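Local coordinates for protein putative ABC type-2 transporter (Thermotoga maritima MSB8, PDB 3CNI) that probably takes part in ABC-type transport across the cell membrane, the crystallised piece being one calcium-binding domain of a longer ABC-2 family membrane protein, at residues Gly32-Ile37 with Ile102-Val107; Ala56-Val61 with Gly96-Leu101; Gln68-Gly73 with Ala120-Asp125; Thr133-Ser138 with Glu146-Val151. One frame throughout, in Å; residues are numbered along the deposited sequence. Where two conformers were deposited one is given.

Contact 1: residues Gly32-Ile37 with Ile102-Val107; sequences GNMVDI and IESLKV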
loop_
_atom_site.group_PDB
_atom_site.type_symbol
_atom_site.label_atom_id
_atom_site.label_comp_id
_atom_site.label_asym_id
_atom_site.label_seq_id
_atom_site.Cartn_x
_atom_site.Cartn_y
_atom_site.Cartn_z
ATOM N N GLY A 32 0.140 10.282 -12.924
ATOM C CA GLY A 32 0.053 10.138 -14.376
ATOM C C GLY A 32 1.358 9.722 -15.001
ATOM O O GLY A 32 1.383 9.245 -16.124
ATOM N N ASN A 33 2.444 9.916 -14.247
ATOM C CA ASN A 33 3.811 9.583 -14.682
ATOM C C ASN A 33 4.033 8.146 -14.365
ATOM O O ASN A 33 5.014 7.576 -14.776
ATOM C CB ASN A 33 4.899 10.405 -13.973
ATOM C CG ASN A 33 5.041 11.842 -14.553
ATOM O OD1 ASN A 33 5.255 12.791 -13.799
ATOM N ND2 ASN A 33 4.916 11.996 -15.879
HETATM N N MSE A 34 3.109 7.560 -13.616
HETATM C CA MSE A 34 3.282 6.183 -13.185
HETATM C C MSE A 34 2.275 5.207 -13.769
HETATM O O MSE A 34 2.319 4.034 -13.454
HETATM C CB MSE A 34 3.151 6.086 -11.682
HETATM C CG MSE A 34 4.222 6.783 -10.848
HETATM SE SE MSE A 34 3.815 6.523 -8.903
HETATM C CE MSE A 34 2.138 7.501 -8.526
ATOM N N VAL A 35 1.354 5.717 -14.571
ATOM C CA VAL A 35 0.294 4.925 -15.172
ATOM C C VAL A 35 0.226 5.169 -16.667
ATOM O O VAL A 35 0.973 5.950 -17.184
ATOM C CB VAL A 35 -1.090 5.225 -14.554
ATOM C CG1 VAL A 35 -1.079 4.948 -13.077
ATOM C CG2 VAL A 35 -1.588 6.700 -14.854
ATOM N N ASP A 36 -0.690 4.481 -17.341
ATOM C CA ASP A 36 -1.010 4.788 -18.730
ATOM C C ASP A 36 -2.322 5.558 -18.836
ATOM O O ASP A 36 -3.396 4.963 -18.927
ATOM C CB ASP A 36 -1.085 3.504 -19.559
ATOM C CG ASP A 36 -1.415 3.769 -21.014
ATOM O OD1 ASP A 36 -1.567 4.951 -21.385
ATOM O OD2 ASP A 36 -1.519 2.794 -21.788
ATOM N N ILE A 37 -2.227 6.883 -18.823
ATOM C CA ILE A 37 -3.410 7.736 -18.791
ATOM C C ILE A 37 -4.386 7.364 -19.902
ATOM O O ILE A 37 -4.054 7.439 -21.085
ATOM C CB ILE A 37 -3.038 9.224 -18.925
ATOM C CG1 ILE A 37 -2.062 9.630 -17.819
ATOM C CG2 ILE A 37 -4.286 10.091 -18.886
ATOM C CD1 ILE A 37 -1.642 11.083 -17.879
ATOM N N ILE A 102 -0.498 4.293 -5.157
ATOM C CA ILE A 102 -1.063 5.246 -4.224
ATOM C C ILE A 102 -0.056 5.493 -3.060
ATOM O O ILE A 102 0.087 6.614 -2.534
ATOM C CB ILE A 102 -2.439 4.748 -3.666
ATOM C CG1 ILE A 102 -3.493 4.682 -4.785
ATOM C CG2 ILE A 102 -2.903 5.624 -2.541
ATOM C CD1 ILE A 102 -3.257 5.687 -5.847
ATOM N N GLU A 103 0.632 4.435 -2.649
ATOM C CA GLU A 103 1.649 4.568 -1.554
ATOM C C GLU A 103 2.696 5.487 -2.057
ATOM O O GLU A 103 3.160 6.411 -1.386
ATOM C CB GLU A 103 2.269 3.227 -1.171
ATOM C CG GLU A 103 1.337 2.319 -0.451
ATOM C CD GLU A 103 0.896 2.875 0.891
ATOM O OE1 GLU A 103 1.520 3.843 1.393
ATOM O OE2 GLU A 103 -0.083 2.353 1.444
ATOM N N SER A 104 3.054 5.278 -3.293
ATOM C CA SER A 104 4.197 6.053 -3.837
ATOM C C SER A 104 3.856 7.544 -3.982
ATOM O O SER A 104 4.684 8.433 -3.846
ATOM C CB SER A 104 4.634 5.394 -5.166
ATOM O OG SER A 104 5.448 6.292 -5.849
ATOM N N LEU A 105 2.595 7.822 -4.210
ATOM C CA LEU A 105 2.102 9.186 -4.343
ATOM C C LEU A 105 2.235 9.954 -3.022
ATOM O O LEU A 105 2.485 11.160 -2.957
ATOM C CB LEU A 105 0.637 9.168 -4.794
ATOM C CG LEU A 105 -0.074 10.526 -4.744
ATOM C CD1 LEU A 105 0.602 11.645 -5.704
ATOM C CD2 LEU A 105 -1.574 10.335 -4.958
ATOM N N LYS A 106 2.102 9.205 -1.939
ATOM C CA LYS A 106 2.124 9.802 -0.640
ATOM C C LYS A 106 3.507 10.362 -0.408
ATOM O O LYS A 106 3.664 11.454 0.166
ATOM C CB LYS A 106 1.867 8.759 0.416
ATOM C CG LYS A 106 0.449 8.137 0.387
ATOM C CD LYS A 106 0.367 7.125 1.504
ATOM C CE LYS A 106 -0.977 6.413 1.479
ATOM N NZ LYS A 106 -0.855 5.208 2.327
ATOM N N VAL A 107 4.490 9.536 -0.789
ATOM C CA VAL A 107 5.893 9.913 -0.779
ATOM C C VAL A 107 6.165 11.163 -1.703
ATOM O O VAL A 107 6.899 12.098 -1.360
ATOM C CB VAL A 107 6.830 8.682 -1.191
ATOM C CG1 VAL A 107 8.316 9.152 -1.322
ATOM C CG2 VAL A 107 6.722 7.544 -0.197
#

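Contact 2: residues Ala56-Val61 with Gly96-Leu101; sequences APAIIV and GTISSL. With CA (calcium ion), chain B.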
loop_
_atom_site.group_PDB
_atom_site.type_symbol
_atom_site.label_atom_id
_atom_site.label_comp_id
_atom_site.label_asym_id
_atom_site.label_seq_id
_atom_site.Cartn_x
_atom_site.Cartn_y
_atom_site.Cartn_z
ATOM N N ALA A 56 -10.033 -0.662 -18.835
ATOM C CA ALA A 56 -9.097 -0.311 -17.748
ATOM C C ALA A 56 -9.694 -0.645 -16.396
ATOM O O ALA A 56 -10.912 -0.725 -16.263
ATOM C CB ALA A 56 -8.740 1.136 -17.805
ATOM N N PRO A 57 -8.847 -0.919 -15.396
ATOM C CA PRO A 57 -9.304 -1.326 -14.065
ATOM C C PRO A 57 -9.762 -0.207 -13.088
ATOM O O PRO A 57 -10.480 -0.512 -12.170
ATOM C CB PRO A 57 -8.062 -2.044 -13.446
ATOM C CG PRO A 57 -6.866 -1.300 -14.130
ATOM C CD PRO A 57 -7.383 -0.887 -15.513
ATOM N N ALA A 58 -9.350 1.050 -13.237
ATOM C CA ALA A 58 -9.643 2.031 -12.185
ATOM C C ALA A 58 -9.739 3.417 -12.705
ATOM O O ALA A 58 -9.047 3.776 -13.654
ATOM C CB ALA A 58 -8.543 1.985 -11.116
ATOM N N ILE A 59 -10.583 4.203 -12.027
ATOM C CA ILE A 59 -10.574 5.676 -12.066
ATOM C C ILE A 59 -10.130 6.160 -10.702
ATOM O O ILE A 59 -10.651 5.720 -9.726
ATOM C CB ILE A 59 -11.995 6.289 -12.326
ATOM C CG1 ILE A 59 -12.645 5.676 -13.567
ATOM C CG2 ILE A 59 -11.915 7.808 -12.417
ATOM C CD1 ILE A 59 -14.082 6.104 -13.795
ATOM N N ILE A 60 -9.143 7.052 -10.667
ATOM C CA ILE A 60 -8.714 7.771 -9.455
ATOM C C ILE A 60 -9.297 9.190 -9.463
ATOM O O ILE A 60 -9.185 9.892 -10.429
ATOM C CB ILE A 60 -7.170 7.764 -9.355
ATOM C CG1 ILE A 60 -6.698 6.293 -9.107
ATOM C CG2 ILE A 60 -6.715 8.611 -8.251
ATOM C CD1 ILE A 60 -5.176 6.042 -9.297
ATOM N N VAL A 61 -10.071 9.532 -8.448
ATOM C CA VAL A 61 -10.690 10.847 -8.393
ATOM C C VAL A 61 -10.031 11.682 -7.325
ATOM O O VAL A 61 -9.923 11.273 -6.143
ATOM C CB VAL A 61 -12.259 10.804 -8.173
ATOM C CG1 VAL A 61 -12.859 12.250 -8.189
ATOM C CG2 VAL A 61 -12.932 9.876 -9.212
ATOM N N GLY A 96 -3.127 -4.781 -6.702
ATOM C CA GLY A 96 -1.852 -4.640 -6.010
ATOM C C GLY A 96 -0.971 -3.554 -6.586
ATOM O O GLY A 96 -0.337 -2.804 -5.866
ATOM N N THR A 97 -0.903 -3.480 -7.898
ATOM C CA THR A 97 -0.047 -2.463 -8.569
ATOM C C THR A 97 -0.507 -1.058 -8.334
ATOM O O THR A 97 0.287 -0.217 -8.053
ATOM C CB THR A 97 0.076 -2.696 -10.106
ATOM O OG1 THR A 97 0.533 -4.011 -10.315
ATOM C CG2 THR A 97 1.095 -1.831 -10.702
ATOM N N ILE A 98 -1.795 -0.807 -8.454
ATOM C CA ILE A 98 -2.366 0.555 -8.248
ATOM C C ILE A 98 -2.267 0.947 -6.765
ATOM O O ILE A 98 -1.983 2.098 -6.405
ATOM C CB ILE A 98 -3.806 0.664 -8.873
ATOM C CG1 ILE A 98 -3.643 0.686 -10.399
ATOM C CG2 ILE A 98 -4.592 1.842 -8.413
ATOM C CD1 ILE A 98 -4.852 0.163 -11.167
ATOM N N SER A 99 -2.414 -0.030 -5.896
ATOM C CA SER A 99 -2.290 0.252 -4.475
ATOM C C SER A 99 -0.891 0.731 -4.145
ATOM O O SER A 99 -0.670 1.605 -3.359
ATOM C CB SER A 99 -2.520 -0.992 -3.642
ATOM O OG SER A 99 -3.824 -1.379 -3.783
ATOM N N SER A 100 0.043 0.020 -4.700
ATOM C CA SER A 100 1.456 0.346 -4.643
ATOM C C SER A 100 1.715 1.756 -5.155
ATOM O O SER A 100 2.522 2.520 -4.621
ATOM C CB SER A 100 2.181 -0.667 -5.493
ATOM O OG SER A 100 3.528 -0.455 -5.420
ATOM N N LEU A 101 0.985 2.126 -6.193
ATOM C CA LEU A 101 1.142 3.478 -6.781
ATOM C C LEU A 101 0.586 4.569 -5.864
ATOM O O LEU A 101 1.134 5.640 -5.789
ATOM C CB LEU A 101 0.508 3.567 -8.194
ATOM C CG LEU A 101 1.077 2.579 -9.228
ATOM C CD1 LEU A 101 0.345 2.712 -10.558
ATOM C CD2 LEU A 101 2.573 2.745 -9.403
HETATM CA CA CA B . -5.250 -2.387 -1.915
HETATM O O HOH W 1 -4.780 -0.138 -1.385
HETATM O O HOH W 2 -7.442 -2.041 -3.091
HETATM O O HOH W 3 -3.895 -2.959 -0.046
HETATM O O HOH W 4 -3.669 -3.915 -2.688
#

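Contact 3: residues Gln68-Gly73 with Ala120-Asp125; sequences QSLESG and AQLLFD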
loop_
_atom_site.group_PDB
_atom_site.type_symbol
_atom_site.label_atom_id
_atom_site.label_comp_id
_atom_site.label_asym_id
_atom_site.label_seq_id
_atom_site.Cartn_x
_atom_site.Cartn_y
_atom_site.Cartn_z
ATOM N N GLN A 68 -7.200 22.117 -0.187
ATOM C CA GLN A 68 -7.577 22.783 1.035
ATOM C C GLN A 68 -7.441 21.910 2.290
ATOM O O GLN A 68 -7.048 22.367 3.359
ATOM C CB GLN A 68 -9.026 23.233 0.911
ATOM C CG GLN A 68 -9.484 24.145 2.011
ATOM C CD GLN A 68 -10.927 24.587 1.770
ATOM O OE1 GLN A 68 -11.656 23.942 1.003
ATOM N NE2 GLN A 68 -11.341 25.666 2.404
ATOM N N SER A 69 -7.800 20.648 2.168
ATOM C CA SER A 69 -7.619 19.751 3.278
ATOM C C SER A 69 -6.166 19.787 3.662
ATOM O O SER A 69 -5.840 20.091 4.781
ATOM C CB SER A 69 -8.005 18.352 2.890
ATOM O OG SER A 69 -9.374 18.351 2.642
ATOM N N LEU A 70 -5.305 19.495 2.709
ATOM C CA LEU A 70 -3.882 19.378 2.964
ATOM C C LEU A 70 -3.281 20.679 3.509
ATOM O O LEU A 70 -2.361 20.655 4.334
ATOM C CB LEU A 70 -3.133 18.903 1.713
ATOM C CG LEU A 70 -3.420 17.478 1.271
ATOM C CD1 LEU A 70 -2.611 17.102 0.008
ATOM C CD2 LEU A 70 -3.169 16.440 2.405
ATOM N N GLU A 71 -3.878 21.803 3.151
ATOM C CA GLU A 71 -3.373 23.119 3.589
ATOM C C GLU A 71 -3.836 23.396 5.009
ATOM O O GLU A 71 -3.215 24.156 5.764
ATOM C CB GLU A 71 -3.755 24.241 2.602
ATOM C CG GLU A 71 -3.163 23.960 1.196
ATOM C CD GLU A 71 -3.168 25.142 0.204
ATOM O OE1 GLU A 71 -3.014 26.312 0.601
ATOM O OE2 GLU A 71 -3.301 24.863 -1.012
ATOM N N SER A 72 -4.903 22.708 5.369
ATOM C CA SER A 72 -5.511 22.788 6.699
ATOM C C SER A 72 -4.895 21.810 7.692
ATOM O O SER A 72 -5.137 21.896 8.879
ATOM C CB SER A 72 -7.013 22.492 6.593
ATOM O OG SER A 72 -7.689 23.611 6.029
ATOM N N GLY A 73 -4.099 20.870 7.210
ATOM C CA GLY A 73 -3.514 19.858 8.096
ATOM C C GLY A 73 -4.493 18.718 8.300
ATOM O O GLY A 73 -4.511 18.029 9.325
ATOM N N ALA A 120 2.143 18.087 9.761
ATOM C CA ALA A 120 3.273 17.207 10.063
ATOM C C ALA A 120 2.881 15.766 10.213
ATOM O O ALA A 120 3.667 14.849 9.917
ATOM C CB ALA A 120 3.986 17.683 11.307
ATOM N N GLN A 121 1.640 15.561 10.669
ATOM C CA GLN A 121 0.978 14.209 10.732
ATOM C C GLN A 121 0.867 13.634 9.340
ATOM O O GLN A 121 1.092 12.407 9.054
ATOM C CB GLN A 121 -0.468 14.345 11.276
ATOM C CG GLN A 121 -0.804 15.759 11.874
ATOM N N LEU A 122 0.454 14.583 8.494
ATOM C CA LEU A 122 0.096 14.212 7.129
ATOM C C LEU A 122 1.272 13.567 6.405
ATOM O O LEU A 122 1.120 12.908 5.463
ATOM C CB LEU A 122 -0.393 15.438 6.353
ATOM C CG LEU A 122 -1.687 16.084 6.851
ATOM C CD1 LEU A 122 -1.981 17.361 6.078
ATOM C CD2 LEU A 122 -2.851 15.110 6.747
ATOM N N LEU A 123 2.442 13.786 6.965
ATOM C CA LEU A 123 3.643 13.262 6.389
ATOM C C LEU A 123 3.505 11.785 6.208
ATOM O O LEU A 123 3.747 11.279 5.142
ATOM C CB LEU A 123 4.832 13.565 7.276
ATOM C CG LEU A 123 5.634 14.802 6.932
ATOM C CD1 LEU A 123 6.894 14.862 7.768
ATOM C CD2 LEU A 123 5.956 14.791 5.483
ATOM N N PHE A 124 3.118 11.105 7.269
ATOM C CA PHE A 124 3.003 9.674 7.264
ATOM C C PHE A 124 1.685 9.187 6.719
ATOM O O PHE A 124 1.616 8.136 6.155
ATOM C CB PHE A 124 3.206 9.129 8.654
ATOM C CG PHE A 124 4.565 9.333 9.179
ATOM C CD1 PHE A 124 4.929 10.519 9.749
ATOM C CD2 PHE A 124 5.484 8.340 9.124
ATOM C CE1 PHE A 124 6.195 10.704 10.234
ATOM C CE2 PHE A 124 6.744 8.529 9.609
ATOM C CZ PHE A 124 7.095 9.712 10.167
ATOM N N ASP A 125 0.671 10.008 6.812
ATOM C CA ASP A 125 -0.637 9.586 6.467
ATOM C C ASP A 125 -1.450 10.720 5.934
ATOM O O ASP A 125 -2.283 11.253 6.593
ATOM C CB ASP A 125 -1.301 8.978 7.668
ATOM C CG ASP A 125 -2.486 8.147 7.314
ATOM O OD1 ASP A 125 -2.598 7.698 6.168
ATOM O OD2 ASP A 125 -3.309 7.939 8.200
#

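Contact 4: residues Thr133-Ser138 with Glu146-Val151; sequences TYLRGS and EAIMNV. With CA (calcium ion), chain B.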
loop_
_atom_site.group_PDB
_atom_site.type_symbol
_atom_site.label_atom_id
_atom_site.label_comp_id
_atom_site.label_asym_id
_atom_site.label_seq_id
_atom_site.Cartn_x
_atom_site.Cartn_y
_atom_site.Cartn_z
ATOM N N THR A 133 -16.146 -0.469 -5.862
ATOM C CA THR A 133 -15.930 -1.616 -6.735
ATOM C C THR A 133 -17.118 -2.056 -7.555
ATOM O O THR A 133 -18.186 -2.444 -7.043
ATOM C CB THR A 133 -15.467 -2.827 -5.924
ATOM O OG1 THR A 133 -14.317 -2.448 -5.163
ATOM C CG2 THR A 133 -15.100 -4.003 -6.834
ATOM N N TYR A 134 -16.871 -2.012 -8.857
ATOM C CA TYR A 134 -17.683 -2.693 -9.860
ATOM C C TYR A 134 -17.185 -4.103 -10.060
ATOM O O TYR A 134 -16.040 -4.355 -10.446
ATOM C CB TYR A 134 -17.647 -1.987 -11.220
ATOM C CG TYR A 134 -18.490 -0.753 -11.323
ATOM C CD1 TYR A 134 -19.849 -0.823 -11.563
ATOM C CD2 TYR A 134 -17.919 0.482 -11.200
ATOM C CE1 TYR A 134 -20.613 0.324 -11.676
ATOM C CE2 TYR A 134 -18.661 1.627 -11.305
ATOM C CZ TYR A 134 -19.993 1.554 -11.539
ATOM O OH TYR A 134 -20.689 2.736 -11.636
ATOM N N LEU A 135 -18.093 -5.015 -9.807
ATOM C CA LEU A 135 -17.910 -6.415 -10.161
ATOM C C LEU A 135 -19.067 -6.812 -11.062
ATOM O O LEU A 135 -20.249 -6.744 -10.685
ATOM C CB LEU A 135 -17.880 -7.282 -8.903
ATOM C CG LEU A 135 -17.884 -8.802 -9.089
ATOM C CD1 LEU A 135 -16.840 -9.234 -10.089
ATOM C CD2 LEU A 135 -17.643 -9.462 -7.734
ATOM N N ARG A 136 -18.685 -7.165 -12.284
ATOM C CA ARG A 136 -19.604 -7.612 -13.314
ATOM C C ARG A 136 -20.764 -6.627 -13.423
ATOM O O ARG A 136 -21.911 -7.012 -13.631
ATOM C CB ARG A 136 -20.110 -9.033 -13.015
ATOM C CG ARG A 136 -19.008 -10.101 -12.955
ATOM C CD ARG A 136 -19.577 -11.485 -12.562
ATOM N N GLY A 137 -20.455 -5.347 -13.300
ATOM C CA GLY A 137 -21.462 -4.314 -13.516
ATOM C C GLY A 137 -22.331 -4.073 -12.286
ATOM O O GLY A 137 -23.214 -3.203 -12.285
ATOM N N SER A 138 -22.096 -4.850 -11.230
ATOM C CA SER A 138 -22.676 -4.496 -9.910
ATOM C C SER A 138 -21.717 -3.558 -9.201
ATOM O O SER A 138 -20.540 -3.790 -9.195
ATOM C CB SER A 138 -22.972 -5.726 -9.076
ATOM O OG SER A 138 -24.003 -6.478 -9.679
ATOM N N GLU A 146 -10.650 -6.180 -2.434
ATOM C CA GLU A 146 -10.298 -7.161 -1.392
ATOM C C GLU A 146 -11.539 -7.514 -0.593
ATOM O O GLU A 146 -11.839 -8.690 -0.312
ATOM C CB GLU A 146 -9.300 -6.597 -0.422
ATOM C CG GLU A 146 -7.869 -6.301 -0.976
ATOM C CD GLU A 146 -7.604 -4.883 -1.601
ATOM O OE1 GLU A 146 -8.477 -4.160 -2.190
ATOM O OE2 GLU A 146 -6.428 -4.542 -1.555
ATOM N N ALA A 147 -12.227 -6.465 -0.157
ATOM C CA ALA A 147 -13.443 -6.617 0.702
ATOM C C ALA A 147 -14.487 -7.388 -0.055
ATOM O O ALA A 147 -15.079 -8.300 0.455
ATOM C CB ALA A 147 -14.018 -5.255 1.134
ATOM N N ILE A 148 -14.712 -7.011 -1.294
ATOM C CA ILE A 148 -15.754 -7.677 -2.075
ATOM C C ILE A 148 -15.377 -9.130 -2.304
ATOM O O ILE A 148 -16.189 -10.023 -2.233
ATOM C CB ILE A 148 -16.066 -6.995 -3.407
ATOM C CG1 ILE A 148 -16.691 -5.651 -3.102
ATOM C CG2 ILE A 148 -17.101 -7.836 -4.168
ATOM C CD1 ILE A 148 -17.994 -5.788 -2.310
HETATM N N MSE A 149 -14.101 -9.345 -2.538
HETATM C CA MSE A 149 -13.643 -10.699 -2.818
HETATM C C MSE A 149 -13.655 -11.520 -1.554
HETATM O O MSE A 149 -13.949 -12.663 -1.615
HETATM C CB MSE A 149 -12.230 -10.668 -3.438
HETATM C CG MSE A 149 -12.184 -10.019 -4.829
HETATM SE SE MSE A 149 -13.126 -11.209 -6.125
HETATM C CE MSE A 149 -14.256 -9.798 -6.921
ATOM N N ASN A 150 -13.348 -10.926 -0.411
ATOM C CA ASN A 150 -13.320 -11.686 0.882
ATOM C C ASN A 150 -14.715 -12.084 1.339
ATOM O O ASN A 150 -14.893 -13.103 2.048
ATOM C CB ASN A 150 -12.585 -10.951 2.033
ATOM C CG ASN A 150 -11.106 -10.779 1.761
ATOM O OD1 ASN A 150 -10.464 -11.619 1.100
ATOM N ND2 ASN A 150 -10.536 -9.645 2.248
ATOM N N VAL A 151 -15.700 -11.279 0.929
ATOM C CA VAL A 151 -17.116 -11.553 1.241
ATOM C C VAL A 151 -17.542 -12.801 0.522
ATOM O O VAL A 151 -17.977 -13.753 1.170
ATOM C CB VAL A 151 -18.085 -10.415 0.814
ATOM C CG1 VAL A 151 -19.538 -10.878 0.780
ATOM C CG2 VAL A 151 -18.019 -9.301 1.759
HETATM CA CA CA B . -5.250 -2.387 -1.915
HETATM O O HOH W 2 -7.442 -2.041 -3.091
HETATM O O HOH W 1 -4.780 -0.138 -1.385
HETATM O O HOH W 3 -3.895 -2.959 -0.046
HETATM O O HOH W 4 -3.669 -3.915 -2.688
#

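Contact 1: residues Gly32-Ile37 with Ile102-Val107
Met34, a selenomethionine, reaches from the turn before strand 36-41 to the helix residues Ser104 and Leu105 and carries this contact alone on its side. Its CB already points at the helix. From there CG lies beside the backbone N and the chain runs straight on through CG (chi2 179°), so that the selenium is carried across the gap between the two backbones. Met34 SE comes up to the hydroxyl end of Ser104, 3.5 Å from Ser104 OG and 4.0 Å from Ser104 CB. This is close packing of a large polarisable atom on a hydroxyl, which itself has a weak hydrogen bond from Gln108 NE2. A bend at chi3 (-66°) turns the terminal methyl along the helix surface, where Met34 CE lies 4.4 Å from Leu105 CB, a loose apolar contact. Beyond it, Leu105 continues onto Ala30 and Leu31 of helix 22-32 and onto Leu127 of strand 127-135. Helix 22-32 and strand 36-41 complete a beta-alpha-beta unit begun by strand 12-17, and helix 89-107 packs beside that unit, with Glu103 and Val107 turned to the second subunit.

Contact 2: residues Ala56-Val61 with Gly96-Leu101
Ile98 lays its CD1 methyl over Pro57, just ahead of strand 58-62, and Ala58, its first residue, and its CG2 methyl toward Ile60 further along. This is a helix packed on one face of the mixed beta sheet of an alpha/beta domain: helix 89-107 sets Ile98 against an inner strand. Pro57 CG is 3.9 Å from Ile98 CD1, the two side chains meeting at a slant, and Ala58 CB is 4.1 Å from the same methyl. Ala58, with only CB, is consistent with this close approach. The third touch is looser, Ile60 CD1 standing 4.3 Å from Ile98 CG2. Because CG1 lies beside the backbone N (chi1 -72°), the isoleucine forks over the strand, with one branch for the Pro57-Ala58 end and one for Ile60. Val13 and Trp82, on the two strands flanking 58-62, also touch Ile98 and widen its seat. Ile59 points to the other face of the sheet, where Ala47 and Val51 of helix 44-54 receive it.

Other sides of the helix carry other contacts. Ser100, turned from the strand, has its OG hydrogen-bonded to Ser100 OG of the second subunit, so the helix lies in the dimer interface. Ser99, on the flank next to the packing isoleucine, helps to hold a calcium ion whose other ligands are Glu146 and four waters. Ser99 OG is 2.6 Å from the calcium ion and is also hydrogen-bonded to Thr95 O, a helix carbonyl one turn earlier.

Contact 3: residues Gln68-Gly73 with Ala120-Asp125
Gly73 and Leu122 bring the two backbones nearest each other, CA to CA 6.8 Å, where the last turn of helix 66-72 faces a short run of helical backbone angles in the loop ahead of strand 127-135. At Gly73 the chain leaves the helix with a positive phi (84°). With no side chain on Gly73, Leu122 comes directly onto its CA: Leu122 CD1 lies 3.6 Å from Gly73 CA. Leu122 CD1 also rests 3.7 Å from the carbonyl oxygen Leu70 O and 4.0 Å from Leu70 CD2, so the CD1 branch of this buried leucine packs against the end of the helix. On the solvent side Ser72 OG donates to Gln68 O at 3.0 Å; the backbone Ser72 N reaches the same oxygen from the opposite face of its plane, giving that carbonyl two donors. At the far end of the loop Asp125 OD2 pairs with Lys75 in a salt bridge and accepts a hydrogen bond from Asn150 of the second subunit. Helix 66-72 ends in a Schellman motif, with Gly73 as its C-prime residue: Gly73 N turns back weakly to Leu70 O and the next backbone N to Ser69 O.

Contact 4: residues Thr133-Ser138 with Glu146-Val151
Leu135 CD2 meets Met149 CE, the methyl end of a selenomethionine, at 3.5 Å, tighter than usual for two methyls. The same Leu135 CD2 lies 4.0 Å from Ile148 CG2, so one leucine branch rests on two successive helix residues. Ile148 CG1 turns the other way along the strand and ends 4.2 Å from Thr133 CB. Met149 starts off to one side of the strand and reaches the leucine by bending at chi2 (-69°) and again at chi3.

The strand belongs to a two-residue beta hairpin: Leu135 to Ser138 form a type I' turn, closed by Leu135 N to Ser138 O at 2.8 Å and by the return bond from Ser138 N. Helix 145-152 follows the hairpin and packs on one face of it; its 146-151 segment runs at 44° to strand 133-135, N-to-C directions compared, the axes 9.7 Å apart at closest approach. Thr133 OG1 ties the strand to His143 O in the connecting loop, while Tyr134, on the other face, stacks on Tyr83.

Further out, Glu146 leaves the helix with its CB directed away from the strand, but a bend at chi2 (89°) brings its carboxylate back, and Glu146 OE2 binds the calcium ion at 2.5 Å alongside Ser99 OG and four waters. OE1 accepts a hydrogen bond from water 2, itself a calcium ligand, which ties both carboxylate oxygens to the site. Asp125 of the second subunit packs on Glu146, and Phe124 of that subunit packs on Met149.

In the fold
Contacts 1 and 2 share helix 89-107 and lie about 9 Å apart between centres. They touch directly: Met34 CE packs 3.5 Å from Leu101 O, and Ile102 CD1 lies 4.0 Å from Ile60 CD1. Contacts 2 and 4 do not touch, their nearest atoms being about 5 Å apart, but the calcium ion and its four waters join them, linking the long helix to the C-terminal one. Contact 3 lies about 18 Å from contact 1 and about 31 Å from contact 4, centre to centre, the latter on the opposite side of the chain's centre. The dimer brings regions 3 and 4 together, since Asp125 in 120-125 bonds Asn150 of the second subunit.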